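PDB 6DQ3: polysaccharide deacetylase, which removes N-acetyl groups from the cell wall linkage unit of streptococcal rhamnopolysaccharides, as a zinc-dependent carbohydrate esterase family 4 enzyme. Local coordinates for residues H15-M20 and N85-I90. Sequence-based numbering, arbitrary orientation.
With ZN (zinc ion), chain F; ACT (acetate ion), chain C.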
loop_
_atom_site.group_PDB
_atom_site.type_symbol
_atom_site.label_atom_id
_atom_site.label_comp_id
_atom_site.label_asym_id
_atom_site.label_seq_id
_atom_site.Cartn_x
_atom_site.Cartn_y
_atom_site.Cartn_z
ATOM N N HIS A 15 -7.983 -1.679 -2.012
ATOM C CA HIS A 15 -8.543 -1.811 -0.674
ATOM C C HIS A 15 -9.177 -3.193 -0.584
ATOM O O HIS A 15 -8.469 -4.190 -0.391
ATOM C CB HIS A 15 -9.528 -0.682 -0.378
ATOM C CG HIS A 15 -8.856 0.580 0.077
ATOM N ND1 HIS A 15 -8.220 1.438 -0.794
ATOM C CD2 HIS A 15 -8.696 1.110 1.313
ATOM C CE1 HIS A 15 -7.712 2.454 -0.117
ATOM N NE2 HIS A 15 -7.991 2.282 1.163
ATOM N N ALA A 16 -10.486 -3.274 -0.781
ATOM C CA ALA A 16 -11.191 -4.545 -0.641
ATOM C C ALA A 16 -11.117 -5.378 -1.913
ATOM O O ALA A 16 -11.331 -4.870 -3.016
ATOM C CB ALA A 16 -12.654 -4.302 -0.283
ATOM N N ILE A 17 -10.833 -6.668 -1.753
ATOM C CA ILE A 17 -10.913 -7.627 -2.851
ATOM C C ILE A 17 -11.610 -8.868 -2.308
ATOM O O ILE A 17 -11.004 -9.649 -1.565
ATOM C CB ILE A 17 -9.540 -7.996 -3.435
ATOM C CG1 ILE A 17 -8.821 -6.721 -3.883
ATOM C CG2 ILE A 17 -9.704 -8.953 -4.600
ATOM C CD1 ILE A 17 -7.461 -6.947 -4.515
ATOM N N HIS A 18 -12.874 -9.052 -2.668
ATOM C CA HIS A 18 -13.587 -10.260 -2.268
ATOM C C HIS A 18 -14.909 -10.316 -3.011
ATOM O O HIS A 18 -15.345 -9.339 -3.626
ATOM C CB HIS A 18 -13.793 -10.329 -0.743
ATOM C CG HIS A 18 -14.502 -9.148 -0.149
ATOM N ND1 HIS A 18 -13.830 -8.090 0.425
ATOM C CD2 HIS A 18 -15.822 -8.886 0.010
ATOM C CE1 HIS A 18 -14.705 -7.214 0.885
ATOM N NE2 HIS A 18 -15.921 -7.672 0.646
ATOM N N VAL A 19 -15.530 -11.498 -2.974
ATOM C CA VAL A 19 -16.864 -11.652 -3.525
ATOM C C VAL A 19 -17.843 -10.856 -2.674
ATOM O O VAL A 19 -17.804 -10.911 -1.438
ATOM C CB VAL A 19 -17.254 -13.137 -3.581
ATOM C CG1 VAL A 19 -18.715 -13.256 -3.983
ATOM C CG2 VAL A 19 -16.363 -13.890 -4.544
ATOM N N MET A 20 -18.731 -10.115 -3.330
ATOM C CA MET A 20 -19.624 -9.217 -2.614
ATOM C C MET A 20 -20.716 -9.986 -1.874
ATOM O O MET A 20 -21.163 -11.054 -2.303
ATOM C CB MET A 20 -20.267 -8.221 -3.582
ATOM C CG MET A 20 -19.386 -7.054 -3.981
ATOM S SD MET A 20 -20.296 -5.862 -4.994
ATOM C CE MET A 20 -20.144 -6.601 -6.621
ATOM N N ASN A 85 -6.902 -13.751 2.856
ATOM C CA ASN A 85 -7.751 -14.833 2.369
ATOM C C ASN A 85 -7.887 -14.829 0.851
ATOM O O ASN A 85 -8.030 -15.894 0.244
ATOM C CB ASN A 85 -9.158 -14.748 2.971
ATOM C CG ASN A 85 -9.198 -15.103 4.444
ATOM O OD1 ASN A 85 -8.376 -15.874 4.940
ATOM N ND2 ASN A 85 -10.177 -14.549 5.149
ATOM N N VAL A 86 -7.866 -13.656 0.225
ATOM C CA VAL A 86 -8.197 -13.548 -1.190
ATOM C C VAL A 86 -7.007 -13.037 -1.996
ATOM O O VAL A 86 -6.545 -13.710 -2.922
ATOM C CB VAL A 86 -9.432 -12.645 -1.380
ATOM C CG1 VAL A 86 -9.865 -12.614 -2.834
ATOM C CG2 VAL A 86 -10.581 -13.113 -0.485
ATOM N N ALA A 87 -6.491 -11.857 -1.647
ATOM C CA ALA A 87 -5.459 -11.243 -2.480
ATOM C C ALA A 87 -4.162 -12.047 -2.458
ATOM O O ALA A 87 -3.530 -12.244 -3.502
ATOM C CB ALA A 87 -5.209 -9.803 -2.030
ATOM N N TYR A 88 -3.745 -12.506 -1.278
ATOM C CA TYR A 88 -2.439 -13.149 -1.132
ATOM C C TYR A 88 -2.292 -14.407 -1.979
ATOM O O TYR A 88 -1.248 -14.565 -2.638
ATOM C CB TYR A 88 -2.214 -13.423 0.362
ATOM C CG TYR A 88 -0.974 -14.201 0.703
ATOM C CD1 TYR A 88 0.280 -13.741 0.329
ATOM C CD2 TYR A 88 -1.054 -15.390 1.409
ATOM C CE1 TYR A 88 1.415 -14.454 0.639
ATOM C CE2 TYR A 88 0.073 -16.110 1.720
ATOM C CZ TYR A 88 1.308 -15.637 1.334
ATOM O OH TYR A 88 2.436 -16.349 1.649
ATOM N N PRO A 89 -3.250 -15.339 -2.006
ATOM C CA PRO A 89 -3.097 -16.493 -2.912
ATOM C C PRO A 89 -2.938 -16.091 -4.365
ATOM O O PRO A 89 -2.148 -16.696 -5.101
ATOM C CB PRO A 89 -4.389 -17.296 -2.694
ATOM C CG PRO A 89 -4.867 -16.893 -1.338
ATOM C CD PRO A 89 -4.433 -15.454 -1.134
ATOM N N ILE A 90 -3.690 -15.083 -4.806
ATOM C CA ILE A 90 -3.597 -14.637 -6.190
ATOM C C ILE A 90 -2.247 -13.977 -6.450
ATOM O O ILE A 90 -1.651 -14.156 -7.518
ATOM C CB ILE A 90 -4.777 -13.702 -6.518
ATOM C CG1 ILE A 90 -6.095 -14.472 -6.358
ATOM C CG2 ILE A 90 -4.632 -13.157 -7.926
ATOM C CD1 ILE A 90 -7.355 -13.624 -6.434
HETATM ZN ZN ZN F . -17.513 -6.975 1.878
HETATM C C ACT C . -6.794 4.910 3.517
HETATM O O ACT C . -7.040 3.705 3.305
HETATM O OXT ACT C . -6.947 5.511 4.597
HETATM C CH3 ACT C . -6.268 5.660 2.401
#
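Val86 points its branched side chain from helix 81-93 at the backbone of Ile17, whose carbonyl oxygen rests against the branch point in van der Waals contact: Ile17 O lies 3.4 Å from both Val86 CB and CG1, and a little further from CG2. Beta-branched valine suits the place because it holds two methyls close to the helix surface. One of them, Val86 CG1, anti to its own backbone N (chi1 -175°), meets Ile17 CG2 at 4.1 Å, the two side chains running at a slant to one another. The longer branch of Ile17 extends to CD1, within 4.4 Å of Ala87 CB, so isoleucine's two branches reach successive helix residues; alanine's single methyl suits a buried position facing both this branch and Phe76 of strand 71-77.

His18 approaches the helix most closely through CB, 4.3 Å from Val86 CG2, while a chi1 of 56° carries its imidazole off toward a zinc ion. Histidine can use both its nitrogens here: NE2 binds the zinc at 2.1 Å, with Glu24 as a further ligand, and ND1 hydrogen-bonds to Asp82, whose OD2 also accepts the Ile17 N-H. His15 NE2 donates a nearly straight bond of 2.7 Å (167°) to acetate O at the ring edge.

The contact thus joins a loop after a barrel strand to a helix of the NodB-type deacetylase domain, a distorted beta/alpha barrel; the loop carries His15, which binds the acetate, and His18, whose zinc is distinct from the Asp78-His133-His137 centre characteristic of carbohydrate esterase family 4.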